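Local coordinates for protein beta-lactamase/D-alanine Carboxypeptidase (Yersinia pestis, PDB 3RJU) that probably hydrolyses beta-lactams or cleaves terminal D-alanine from peptidoglycan peptides, as a serine hydrolase of the beta-lactamase and penicillin-binding protein family, at residues M67-D78 / Y179-I187; L111-Q122 / K156-L167. One frame throughout, in Å; residues are numbered along the deposited sequence.

Contact 1 (M67-D78 / Y179-I187)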
loop_
_atom_site.group_PDB
_atom_site.type_symbol
_atom_site.label_atom_id
_atom_site.label_comp_id
_atom_site.label_asym_id
_atom_site.label_seq_id
_atom_site.Cartn_x
_atom_site.Cartn_y
_atom_site.Cartn_z
HETATM N N MSE A 67 3.491 2.087 -3.760
HETATM C CA MSE A 67 4.502 1.878 -4.797
HETATM C C MSE A 67 3.999 2.315 -6.181
HETATM O O MSE A 67 4.764 2.844 -6.978
HETATM C CB MSE A 67 4.971 0.417 -4.796
HETATM C CG MSE A 67 5.658 0.054 -3.480
HETATM SE SE MSE A 67 6.363 -1.725 -3.396
HETATM C CE MSE A 67 6.799 -1.767 -1.477
ATOM N N THR A 68 2.727 2.083 -6.475
ATOM C CA THR A 68 2.160 2.584 -7.730
ATOM C C THR A 68 2.274 4.101 -7.774
ATOM O O THR A 68 2.718 4.664 -8.771
ATOM C CB THR A 68 0.699 2.177 -7.872
ATOM O OG1 THR A 68 0.589 0.781 -7.541
ATOM C CG2 THR A 68 0.206 2.415 -9.299
ATOM N N SER A 69 1.890 4.771 -6.693
ATOM C CA SER A 69 2.052 6.232 -6.651
ATOM C C SER A 69 3.514 6.667 -6.700
ATOM O O SER A 69 3.845 7.689 -7.317
ATOM C CB SER A 69 1.318 6.829 -5.446
ATOM O OG SER A 69 -0.072 6.897 -5.747
ATOM N N GLU A 70 4.397 5.888 -6.072
ATOM C CA GLU A 70 5.832 6.167 -6.154
ATOM C C GLU A 70 6.305 6.173 -7.610
ATOM O O GLU A 70 7.003 7.088 -8.055
ATOM C CB GLU A 70 6.652 5.125 -5.371
ATOM C CG GLU A 70 8.169 5.297 -5.606
ATOM C CD GLU A 70 9.058 4.458 -4.721
ATOM O OE1 GLU A 70 8.550 3.562 -4.076
ATOM O OE2 GLU A 70 10.299 4.685 -4.712
ATOM N N ILE A 71 5.928 5.138 -8.348
ATOM C CA ILE A 71 6.268 5.048 -9.761
ATOM C C ILE A 71 5.684 6.210 -10.558
ATOM O O ILE A 71 6.381 6.796 -11.398
ATOM C CB ILE A 71 5.871 3.675 -10.341
ATOM C CG1 ILE A 71 6.754 2.595 -9.702
ATOM C CG2 ILE A 71 5.998 3.650 -11.880
ATOM C CD1 ILE A 71 6.307 1.181 -9.991
HETATM N N MSE A 72 4.428 6.563 -10.300
HETATM C CA MSE A 72 3.835 7.718 -10.969
HETATM C C MSE A 72 4.654 8.988 -10.695
HETATM O O MSE A 72 4.972 9.748 -11.607
HETATM C CB MSE A 72 2.390 7.926 -10.529
HETATM C CG MSE A 72 1.716 9.111 -11.217
HETATM SE SE MSE A 72 -0.048 9.472 -10.468
HETATM C CE MSE A 72 0.512 9.904 -8.647
ATOM N N VAL A 73 5.009 9.213 -9.434
ATOM C CA VAL A 73 5.771 10.405 -9.068
ATOM C C VAL A 73 7.156 10.400 -9.737
ATOM O O VAL A 73 7.621 11.430 -10.250
ATOM C CB VAL A 73 5.869 10.526 -7.530
ATOM C CG1 VAL A 73 6.942 11.515 -7.105
ATOM C CG2 VAL A 73 4.507 10.905 -6.958
ATOM N N LYS A 74 7.816 9.246 -9.755
ATOM C CA LYS A 74 9.112 9.167 -10.408
ATOM C C LYS A 74 9.013 9.402 -11.914
ATOM O O LYS A 74 9.810 10.170 -12.483
ATOM C CB LYS A 74 9.810 7.851 -10.079
ATOM C CG LYS A 74 10.267 7.823 -8.627
ATOM C CD LYS A 74 10.859 6.507 -8.244
ATOM C CE LYS A 74 11.708 6.667 -6.992
ATOM N NZ LYS A 74 12.227 5.348 -6.581
ATOM N N LEU A 75 8.007 8.807 -12.558
ATOM C CA LEU A 75 7.816 9.039 -13.994
ATOM C C LEU A 75 7.450 10.498 -14.297
ATOM O O LEU A 75 7.815 11.031 -15.348
ATOM C CB LEU A 75 6.753 8.090 -14.572
ATOM C CG LEU A 75 7.166 6.619 -14.664
ATOM C CD1 LEU A 75 5.988 5.793 -15.193
ATOM C CD2 LEU A 75 8.386 6.431 -15.543
ATOM N N ALA A 76 6.732 11.144 -13.383
ATOM C CA ALA A 76 6.413 12.559 -13.556
ATOM C C ALA A 76 7.680 13.397 -13.473
ATOM O O ALA A 76 7.875 14.322 -14.263
ATOM C CB ALA A 76 5.394 13.022 -12.510
ATOM N N ASP A 77 8.558 13.080 -12.527
ATOM C CA ASP A 77 9.827 13.803 -12.453
ATOM C C ASP A 77 10.663 13.605 -13.720
ATOM O O ASP A 77 11.383 14.524 -14.147
ATOM C CB ASP A 77 10.619 13.374 -11.220
ATOM C CG ASP A 77 11.882 14.186 -11.041
ATOM O OD1 ASP A 77 11.775 15.406 -10.766
ATOM O OD2 ASP A 77 12.980 13.608 -11.185
ATOM N N ASP A 78 10.559 12.417 -14.317
ATOM C CA ASP A 78 11.252 12.098 -15.568
ATOM C C ASP A 78 10.638 12.805 -16.781
ATOM O O ASP A 78 11.210 12.760 -17.884
ATOM C CB ASP A 78 11.197 10.591 -15.859
ATOM C CG ASP A 78 12.048 9.759 -14.918
ATOM O OD1 ASP A 78 12.921 10.318 -14.210
ATOM O OD2 ASP A 78 11.840 8.522 -14.909
ATOM N N TYR A 179 4.540 -3.261 -16.514
ATOM C CA TYR A 179 4.560 -2.725 -15.169
ATOM C C TYR A 179 5.574 -3.432 -14.268
ATOM O O TYR A 179 6.236 -2.783 -13.447
ATOM C CB TYR A 179 3.167 -2.743 -14.531
ATOM C CG TYR A 179 3.145 -1.945 -13.270
ATOM C CD1 TYR A 179 3.034 -0.561 -13.307
ATOM C CD2 TYR A 179 3.291 -2.566 -12.040
ATOM C CE1 TYR A 179 3.044 0.185 -12.154
ATOM C CE2 TYR A 179 3.292 -1.840 -10.864
ATOM C CZ TYR A 179 3.159 -0.466 -10.927
ATOM O OH TYR A 179 3.158 0.250 -9.779
ATOM N N ALA A 180 5.706 -4.751 -14.414
ATOM C CA ALA A 180 6.663 -5.492 -13.592
ATOM C C ALA A 180 8.081 -4.946 -13.794
ATOM O O ALA A 180 8.882 -4.935 -12.864
ATOM C CB ALA A 180 6.621 -6.970 -13.914
ATOM N N HIS A 181 8.399 -4.501 -15.009
ATOM C CA HIS A 181 9.707 -3.900 -15.262
ATOM C C HIS A 181 9.864 -2.534 -14.605
ATOM O O HIS A 181 10.955 -2.195 -14.156
ATOM C CB HIS A 181 9.961 -3.772 -16.764
ATOM C CG HIS A 181 10.132 -5.089 -17.447
ATOM N ND1 HIS A 181 10.645 -5.210 -18.720
ATOM C CD2 HIS A 181 9.873 -6.349 -17.024
ATOM C CE1 HIS A 181 10.681 -6.486 -19.059
ATOM N NE2 HIS A 181 10.217 -7.199 -18.049
ATOM N N LEU A 182 8.789 -1.742 -14.570
ATOM C CA LEU A 182 8.820 -0.493 -13.821
ATOM C C LEU A 182 9.059 -0.718 -12.334
ATOM O O LEU A 182 9.867 -0.013 -11.722
ATOM C CB LEU A 182 7.524 0.301 -13.994
ATOM C CG LEU A 182 7.353 1.073 -15.286
ATOM C CD1 LEU A 182 5.948 1.687 -15.344
ATOM C CD2 LEU A 182 8.425 2.147 -15.377
ATOM N N LEU A 183 8.331 -1.669 -11.748
ATOM C CA LEU A 183 8.472 -1.982 -10.319
ATOM C C LEU A 183 9.927 -2.358 -10.025
ATOM O O LEU A 183 10.521 -1.891 -9.052
ATOM C CB LEU A 183 7.524 -3.123 -9.934
ATOM C CG LEU A 183 7.593 -3.682 -8.517
ATOM C CD1 LEU A 183 7.333 -2.568 -7.506
ATOM C CD2 LEU A 183 6.577 -4.811 -8.374
ATOM N N ARG A 184 10.498 -3.198 -10.890
ATOM C CA ARG A 184 11.880 -3.621 -10.745
ATOM C C ARG A 184 12.830 -2.432 -10.930
ATOM O O ARG A 184 13.668 -2.155 -10.076
ATOM C CB ARG A 184 12.182 -4.719 -11.771
ATOM C CG ARG A 184 13.596 -5.270 -11.727
ATOM C CD ARG A 184 13.904 -6.039 -13.003
ATOM N NE ARG A 184 13.863 -5.149 -14.167
ATOM C CZ ARG A 184 13.793 -5.553 -15.431
ATOM N NH1 ARG A 184 13.740 -6.845 -15.723
ATOM N NH2 ARG A 184 13.764 -4.658 -16.407
ATOM N N ASP A 185 12.678 -1.704 -12.035
ATOM C CA ASP A 185 13.645 -0.654 -12.387
ATOM C C ASP A 185 13.581 0.591 -11.502
ATOM O O ASP A 185 14.626 1.214 -11.211
ATOM C CB ASP A 185 13.501 -0.244 -13.862
ATOM C CG ASP A 185 13.781 -1.388 -14.817
ATOM O OD1 ASP A 185 14.341 -2.416 -14.376
ATOM O OD2 ASP A 185 13.440 -1.254 -16.014
ATOM N N LYS A 186 12.371 0.969 -11.094
ATOM C CA LYS A 186 12.191 2.178 -10.291
ATOM C C LYS A 186 12.265 1.943 -8.785
ATOM O O LYS A 186 12.579 2.861 -8.037
ATOM C CB LYS A 186 10.862 2.875 -10.622
ATOM C CG LYS A 186 10.808 3.533 -12.000
ATOM C CD LYS A 186 11.935 4.520 -12.151
ATOM C CE LYS A 186 11.606 5.601 -13.169
ATOM N NZ LYS A 186 12.739 6.560 -13.283
ATOM N N ILE A 187 11.959 0.723 -8.342
ATOM C CA ILE A 187 11.859 0.473 -6.910
ATOM C C ILE A 187 12.745 -0.657 -6.385
ATOM O O ILE A 187 13.656 -0.428 -5.576
ATOM C CB ILE A 187 10.406 0.197 -6.476
ATOM C CG1 ILE A 187 9.528 1.402 -6.802
ATOM C CG2 ILE A 187 10.359 -0.094 -4.974
ATOM C CD1 ILE A 187 8.053 1.244 -6.383
HETATM O O HOH W 1 2.597 -1.241 -7.641
#

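Contact 2 (L111-Q122 / K156-L167). With CIT (citric acid), chain B.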
loop_
_atom_site.group_PDB
_atom_site.type_symbol
_atom_site.label_atom_id
_atom_site.label_comp_id
_atom_site.label_asym_id
_atom_site.label_seq_id
_atom_site.Cartn_x
_atom_site.Cartn_y
_atom_site.Cartn_z
ATOM N N LEU A 111 -7.022 8.960 -9.957
ATOM C CA LEU A 111 -6.878 7.531 -9.692
ATOM C C LEU A 111 -6.074 7.334 -8.408
ATOM O O LEU A 111 -6.406 6.471 -7.588
ATOM C CB LEU A 111 -6.168 6.833 -10.858
ATOM C CG LEU A 111 -6.829 6.985 -12.234
ATOM C CD1 LEU A 111 -5.883 6.405 -13.295
ATOM C CD2 LEU A 111 -8.183 6.303 -12.282
ATOM N N ALA A 112 -5.005 8.112 -8.235
ATOM C CA ALA A 112 -4.109 7.914 -7.089
ATOM C C ALA A 112 -4.706 8.346 -5.751
ATOM O O ALA A 112 -4.331 7.838 -4.687
ATOM C CB ALA A 112 -2.769 8.632 -7.323
ATOM N N SER A 113 -5.615 9.313 -5.800
ATOM C CA SER A 113 -6.231 9.873 -4.597
ATOM C C SER A 113 -7.670 9.355 -4.330
ATOM O O SER A 113 -8.356 9.856 -3.432
ATOM C CB SER A 113 -6.266 11.404 -4.683
ATOM O OG SER A 113 -7.025 11.836 -5.816
ATOM N N HIS A 114 -8.123 8.371 -5.104
ATOM C CA HIS A 114 -9.450 7.761 -4.913
ATOM C C HIS A 114 -10.619 8.697 -5.235
ATOM O O HIS A 114 -11.747 8.516 -4.736
ATOM C CB HIS A 114 -9.613 7.169 -3.494
ATOM C CG HIS A 114 -8.541 6.192 -3.140
ATOM N ND1 HIS A 114 -8.423 4.947 -3.736
ATOM C CD2 HIS A 114 -7.510 6.296 -2.272
ATOM C CE1 HIS A 114 -7.366 4.326 -3.236
ATOM N NE2 HIS A 114 -6.795 5.124 -2.349
ATOM N N THR A 115 -10.350 9.693 -6.076
ATOM C CA THR A 115 -11.376 10.688 -6.388
ATOM C C THR A 115 -11.876 10.625 -7.840
ATOM O O THR A 115 -12.500 11.576 -8.339
ATOM C CB THR A 115 -10.891 12.117 -6.066
ATOM O OG1 THR A 115 -9.677 12.378 -6.780
ATOM C CG2 THR A 115 -10.667 12.265 -4.549
ATOM N N SER A 116 -11.635 9.502 -8.508
ATOM C CA SER A 116 -11.943 9.411 -9.935
ATOM C C SER A 116 -13.425 9.182 -10.249
ATOM O O SER A 116 -13.827 9.335 -11.396
ATOM C CB SER A 116 -11.144 8.264 -10.585
ATOM O OG SER A 116 -11.665 6.999 -10.161
ATOM N N GLY A 117 -14.217 8.763 -9.262
ATOM C CA GLY A 117 -15.593 8.405 -9.522
ATOM C C GLY A 117 -15.788 6.960 -9.973
ATOM O O GLY A 117 -16.921 6.514 -10.204
ATOM N N LEU A 118 -14.689 6.226 -10.122
ATOM C CA LEU A 118 -14.785 4.827 -10.531
ATOM C C LEU A 118 -15.182 3.945 -9.352
ATOM O O LEU A 118 -14.963 4.305 -8.186
ATOM C CB LEU A 118 -13.451 4.346 -11.117
ATOM C CG LEU A 118 -13.049 4.951 -12.457
ATOM C CD1 LEU A 118 -11.609 4.552 -12.789
ATOM C CD2 LEU A 118 -13.997 4.490 -13.567
ATOM N N PRO A 119 -15.771 2.779 -9.641
ATOM C CA PRO A 119 -16.138 1.903 -8.521
ATOM C C PRO A 119 -14.912 1.250 -7.886
ATOM O O PRO A 119 -13.814 1.280 -8.439
ATOM C CB PRO A 119 -17.036 0.848 -9.171
ATOM C CG PRO A 119 -16.589 0.816 -10.589
ATOM C CD PRO A 119 -16.139 2.211 -10.946
ATOM N N ARG A 120 -15.125 0.642 -6.730
ATOM C CA ARG A 120 -14.032 0.052 -5.974
ATOM C C ARG A 120 -13.436 -1.146 -6.720
ATOM O O ARG A 120 -12.214 -1.298 -6.787
ATOM C CB ARG A 120 -14.528 -0.348 -4.589
ATOM C CG ARG A 120 -13.542 -1.125 -3.741
ATOM C CD ARG A 120 -14.144 -1.401 -2.376
ATOM N NE ARG A 120 -13.268 -2.293 -1.640
ATOM C CZ ARG A 120 -12.640 -1.994 -0.509
ATOM N NH1 ARG A 120 -12.815 -0.813 0.083
ATOM N NH2 ARG A 120 -11.844 -2.903 0.037
ATOM N N GLU A 121 -14.312 -1.997 -7.262
ATOM C CA GLU A 121 -13.900 -3.106 -8.123
ATOM C C GLU A 121 -14.632 -3.054 -9.460
ATOM O O GLU A 121 -15.742 -2.542 -9.559
ATOM C CB GLU A 121 -14.202 -4.458 -7.475
ATOM C CG GLU A 121 -13.533 -4.671 -6.145
ATOM C CD GLU A 121 -12.067 -5.049 -6.233
ATOM O OE1 GLU A 121 -11.535 -5.275 -7.341
ATOM O OE2 GLU A 121 -11.439 -5.134 -5.167
ATOM N N GLN A 122 -14.022 -3.613 -10.494
ATOM C CA GLN A 122 -14.788 -3.880 -11.693
ATOM C C GLN A 122 -15.967 -4.773 -11.316
ATOM O O GLN A 122 -15.791 -5.791 -10.656
ATOM C CB GLN A 122 -13.929 -4.586 -12.738
ATOM C CG GLN A 122 -14.675 -4.769 -14.054
ATOM C CD GLN A 122 -13.792 -5.348 -15.127
ATOM O OE1 GLN A 122 -12.603 -5.071 -15.159
ATOM N NE2 GLN A 122 -14.371 -6.148 -16.018
ATOM N N LYS A 156 -15.757 13.304 -4.714
ATOM C CA LYS A 156 -15.938 12.280 -3.686
ATOM C C LYS A 156 -14.729 11.352 -3.662
ATOM O O LYS A 156 -14.189 10.989 -4.719
ATOM C CB LYS A 156 -17.194 11.443 -3.971
ATOM C CG LYS A 156 -18.512 12.182 -3.839
ATOM C CD LYS A 156 -19.689 11.264 -4.107
ATOM C CE LYS A 156 -21.004 12.023 -4.053
ATOM N NZ LYS A 156 -22.140 11.066 -4.212
ATOM N N ALA A 157 -14.284 10.977 -2.464
ATOM C CA ALA A 157 -13.307 9.900 -2.354
ATOM C C ALA A 157 -14.069 8.602 -2.174
ATOM O O ALA A 157 -14.964 8.523 -1.344
ATOM C CB ALA A 157 -12.371 10.112 -1.179
ATOM N N ALA A 158 -13.693 7.583 -2.937
ATOM C CA ALA A 158 -14.255 6.254 -2.761
ATOM C C ALA A 158 -13.133 5.311 -3.079
ATOM O O ALA A 158 -12.710 5.198 -4.229
ATOM C CB ALA A 158 -15.430 6.028 -3.685
ATOM N N TYR A 159 -12.620 4.651 -2.047
ATOM C CA TYR A 159 -11.441 3.807 -2.175
ATOM C C TYR A 159 -11.645 2.832 -3.319
ATOM O O TYR A 159 -12.687 2.165 -3.402
ATOM C CB TYR A 159 -11.266 3.032 -0.889
ATOM C CG TYR A 159 -10.008 2.229 -0.802
ATOM C CD1 TYR A 159 -8.811 2.832 -0.411
ATOM C CD2 TYR A 159 -10.000 0.865 -1.092
ATOM C CE1 TYR A 159 -7.637 2.105 -0.295
ATOM C CE2 TYR A 159 -8.826 0.122 -0.988
ATOM C CZ TYR A 159 -7.646 0.743 -0.578
ATOM O OH TYR A 159 -6.489 0.014 -0.446
ATOM N N SER A 160 -10.642 2.727 -4.185
ATOM C CA SER A 160 -10.767 1.887 -5.369
ATOM C C SER A 160 -9.502 1.086 -5.674
ATOM O O SER A 160 -8.384 1.622 -5.687
ATOM C CB SER A 160 -11.190 2.719 -6.587
ATOM O OG SER A 160 -11.246 1.907 -7.743
ATOM N N ASN A 161 -9.700 -0.213 -5.870
ATOM C CA ASN A 161 -8.687 -1.092 -6.427
ATOM C C ASN A 161 -8.623 -0.966 -7.944
ATOM O O ASN A 161 -7.532 -0.793 -8.507
ATOM C CB ASN A 161 -8.967 -2.524 -5.994
ATOM C CG ASN A 161 -8.794 -2.699 -4.492
ATOM O OD1 ASN A 161 -7.913 -2.083 -3.895
ATOM N ND2 ASN A 161 -9.629 -3.534 -3.876
ATOM N N LEU A 162 -9.791 -1.033 -8.587
ATOM C CA LEU A 162 -9.882 -0.872 -10.038
ATOM C C LEU A 162 -9.101 0.354 -10.532
ATOM O O LEU A 162 -8.309 0.257 -11.470
ATOM C CB LEU A 162 -11.339 -0.723 -10.449
ATOM C CG LEU A 162 -11.590 -0.386 -11.914
ATOM C CD1 LEU A 162 -10.983 -1.481 -12.815
ATOM C CD2 LEU A 162 -13.099 -0.221 -12.160
ATOM N N ALA A 163 -9.344 1.509 -9.920
ATOM C CA ALA A 163 -8.688 2.734 -10.347
ATOM C C ALA A 163 -7.161 2.636 -10.262
ATOM O O ALA A 163 -6.451 3.167 -11.122
ATOM C CB ALA A 163 -9.217 3.939 -9.537
ATOM N N TYR A 164 -6.655 1.983 -9.212
ATOM C CA TYR A 164 -5.220 1.832 -9.031
ATOM C C TYR A 164 -4.580 0.869 -10.040
ATOM O O TYR A 164 -3.431 1.068 -10.447
ATOM C CB TYR A 164 -4.870 1.433 -7.588
ATOM C CG TYR A 164 -4.288 2.590 -6.816
ATOM C CD1 TYR A 164 -2.921 2.818 -6.813
ATOM C CD2 TYR A 164 -5.115 3.490 -6.133
ATOM C CE1 TYR A 164 -2.368 3.889 -6.138
ATOM C CE2 TYR A 164 -4.574 4.576 -5.454
ATOM C CZ TYR A 164 -3.190 4.762 -5.455
ATOM O OH TYR A 164 -2.629 5.822 -4.790
ATOM N N ASP A 165 -5.316 -0.161 -10.459
ATOM C CA ASP A 165 -4.791 -1.027 -11.512
ATOM C C ASP A 165 -4.831 -0.323 -12.878
ATOM O O ASP A 165 -3.902 -0.463 -13.685
ATOM C CB ASP A 165 -5.506 -2.373 -11.493
ATOM C CG ASP A 165 -5.188 -3.147 -10.240
ATOM O OD1 ASP A 165 -3.978 -3.198 -9.912
ATOM O OD2 ASP A 165 -6.124 -3.653 -9.577
ATOM N N LEU A 166 -5.883 0.459 -13.123
ATOM C CA LEU A 166 -5.886 1.310 -14.317
ATOM C C LEU A 166 -4.695 2.280 -14.303
ATOM O O LEU A 166 -4.110 2.552 -15.339
ATOM C CB LEU A 166 -7.201 2.080 -14.471
ATOM C CG LEU A 166 -8.426 1.210 -14.802
ATOM C CD1 LEU A 166 -9.723 2.009 -14.656
ATOM C CD2 LEU A 166 -8.328 0.593 -16.204
ATOM N N LEU A 167 -4.352 2.808 -13.133
ATOM C CA LEU A 167 -3.187 3.676 -13.012
ATOM C C LEU A 167 -1.916 2.929 -13.414
ATOM O O LEU A 167 -1.091 3.448 -14.181
ATOM C CB LEU A 167 -3.056 4.219 -11.590
ATOM C CG LEU A 167 -1.849 5.109 -11.301
ATOM C CD1 LEU A 167 -1.781 6.312 -12.254
ATOM C CD2 LEU A 167 -1.878 5.567 -9.835
HETATM C C1 CIT B . -10.758 -4.064 3.674
HETATM O O1 CIT B . -10.367 -5.210 4.015
HETATM O O2 CIT B . -11.797 -3.977 3.004
HETATM C C2 CIT B . -10.004 -2.814 4.061
HETATM C C3 CIT B . -9.087 -2.375 2.915
HETATM O O7 CIT B . -9.921 -2.011 1.789
HETATM C C4 CIT B . -8.144 -3.508 2.499
HETATM C C5 CIT B . -7.204 -3.088 1.385
HETATM O O3 CIT B . -6.114 -3.665 1.203
HETATM O O4 CIT B . -7.523 -2.140 0.624
HETATM C C6 CIT B . -8.312 -1.153 3.365
HETATM O O5 CIT B . -7.367 -1.288 4.167
HETATM O O6 CIT B . -8.656 -0.013 2.944
HETATM O O HOH W 2 -15.146 12.463 -7.403
HETATM O O HOH W 3 -14.375 8.602 -6.435
HETATM O O HOH W 4 -13.301 5.969 -6.667
#

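Contact 1 (M67-D78 / Y179-I187)
In the helical region of this beta-lactamase-type fold, helix 64-77, at whose N-terminal end the probable SxxK motif (S62, K65) lies, packs against helix 179-191; the axes of segments 67-77 and 179-187 cross at 73°, and I71 is the knob that fits the two together. Its side chain drops into a hole formed by Y179, L182, K186 and I187: CD1 lies 3.7 Å from Y179 CZ, CG2 meets L182 CD1, and CG1 rests on I187 CD1. That same I187 methyl reaches on to M67 CB at 3.6 Å. The polar grip comes at one flank of this helix pair. K74, extended beyond CG, carries NZ to the backbone O of K186 (2.9 Å) and also to OE2 of E70 one turn back, a carboxylate that has a second salt bridge to K252. K186 answers in the other direction; its chain bends at chi2 (-56°), passes L75 CD2, and brings NZ to D78 OD2 at 2.7 Å, on the syn lone pair. At the opposite end, the Y179 hydroxyl sits 3.3 Å from T68 CA, and a water joins Y179 OH to T68 OG1, which is also hydrogen-bonded to G225 O.

Contact 2 (L111-Q122 / K156-L167)
H114 lies alongside Y159, the two side chains pointing the same way in an offset stack with ring planes 27° apart; Y159 CD1 sits over one imidazole face. Y159 is the tyrosine of a probable YxN motif, as in class C beta-lactamases, and its hydroxyl is hydrogen-bonded to K65 of the probable SxxK motif. Y164 completes the aromatic cluster, its side chain running across that of H114 with the rings oblique to each other and CE2 3.6 Å from H114 CE1. Its OH bonds to A112 O at 2.6 Å, in the carbonyl plane on a lone pair. H114 ends its helix in a Schellman motif, and ND1 accepts from S160 N at 3.2 Å, the donor tilted 35° from the imidazole plane. R120 stretches out with CG anti to its own N (chi1 173°), bringing one guanidinium face over Y159 CD2 and giving NH2 to O7 of the bound citrate (2.8 Å). Nearby, E121 OE2 is met from above its carboxylate plane by N161 ND2 at 2.7 Å; N161 OD1 is taken by K65. On the helix 162-175 side, L118 CD1 packs on L166 CD1. S160 OG works twice, donating to P119 O at 2.7 Å and capping helix 162-175 by accepting from A163 N at 2.9 Å.

Both contacts are largely buried, each with one side reaching the surface. Contact 1 joins two helices through an apolar knob in the core, with its one salt bridge across the helices, K186 to D78, at the exposed end; contact 2 joins a helix end and loop to a short strand and the start of helix 162-175, by hydrogen bonds over a buried apolar floor, and its exposed R120 reaches the citrate. Contact 2 is nested along the chain within the loop that contact 1 closes. They meet directly: S69 OG is 2.9 Å from Y164 OH, a probable hydrogen bond, while T68 CG2 packs on L167 CD2. Helix 64-77 packs against both helix 179-191 and helix 162-175, which follow each other in the chain and also touch.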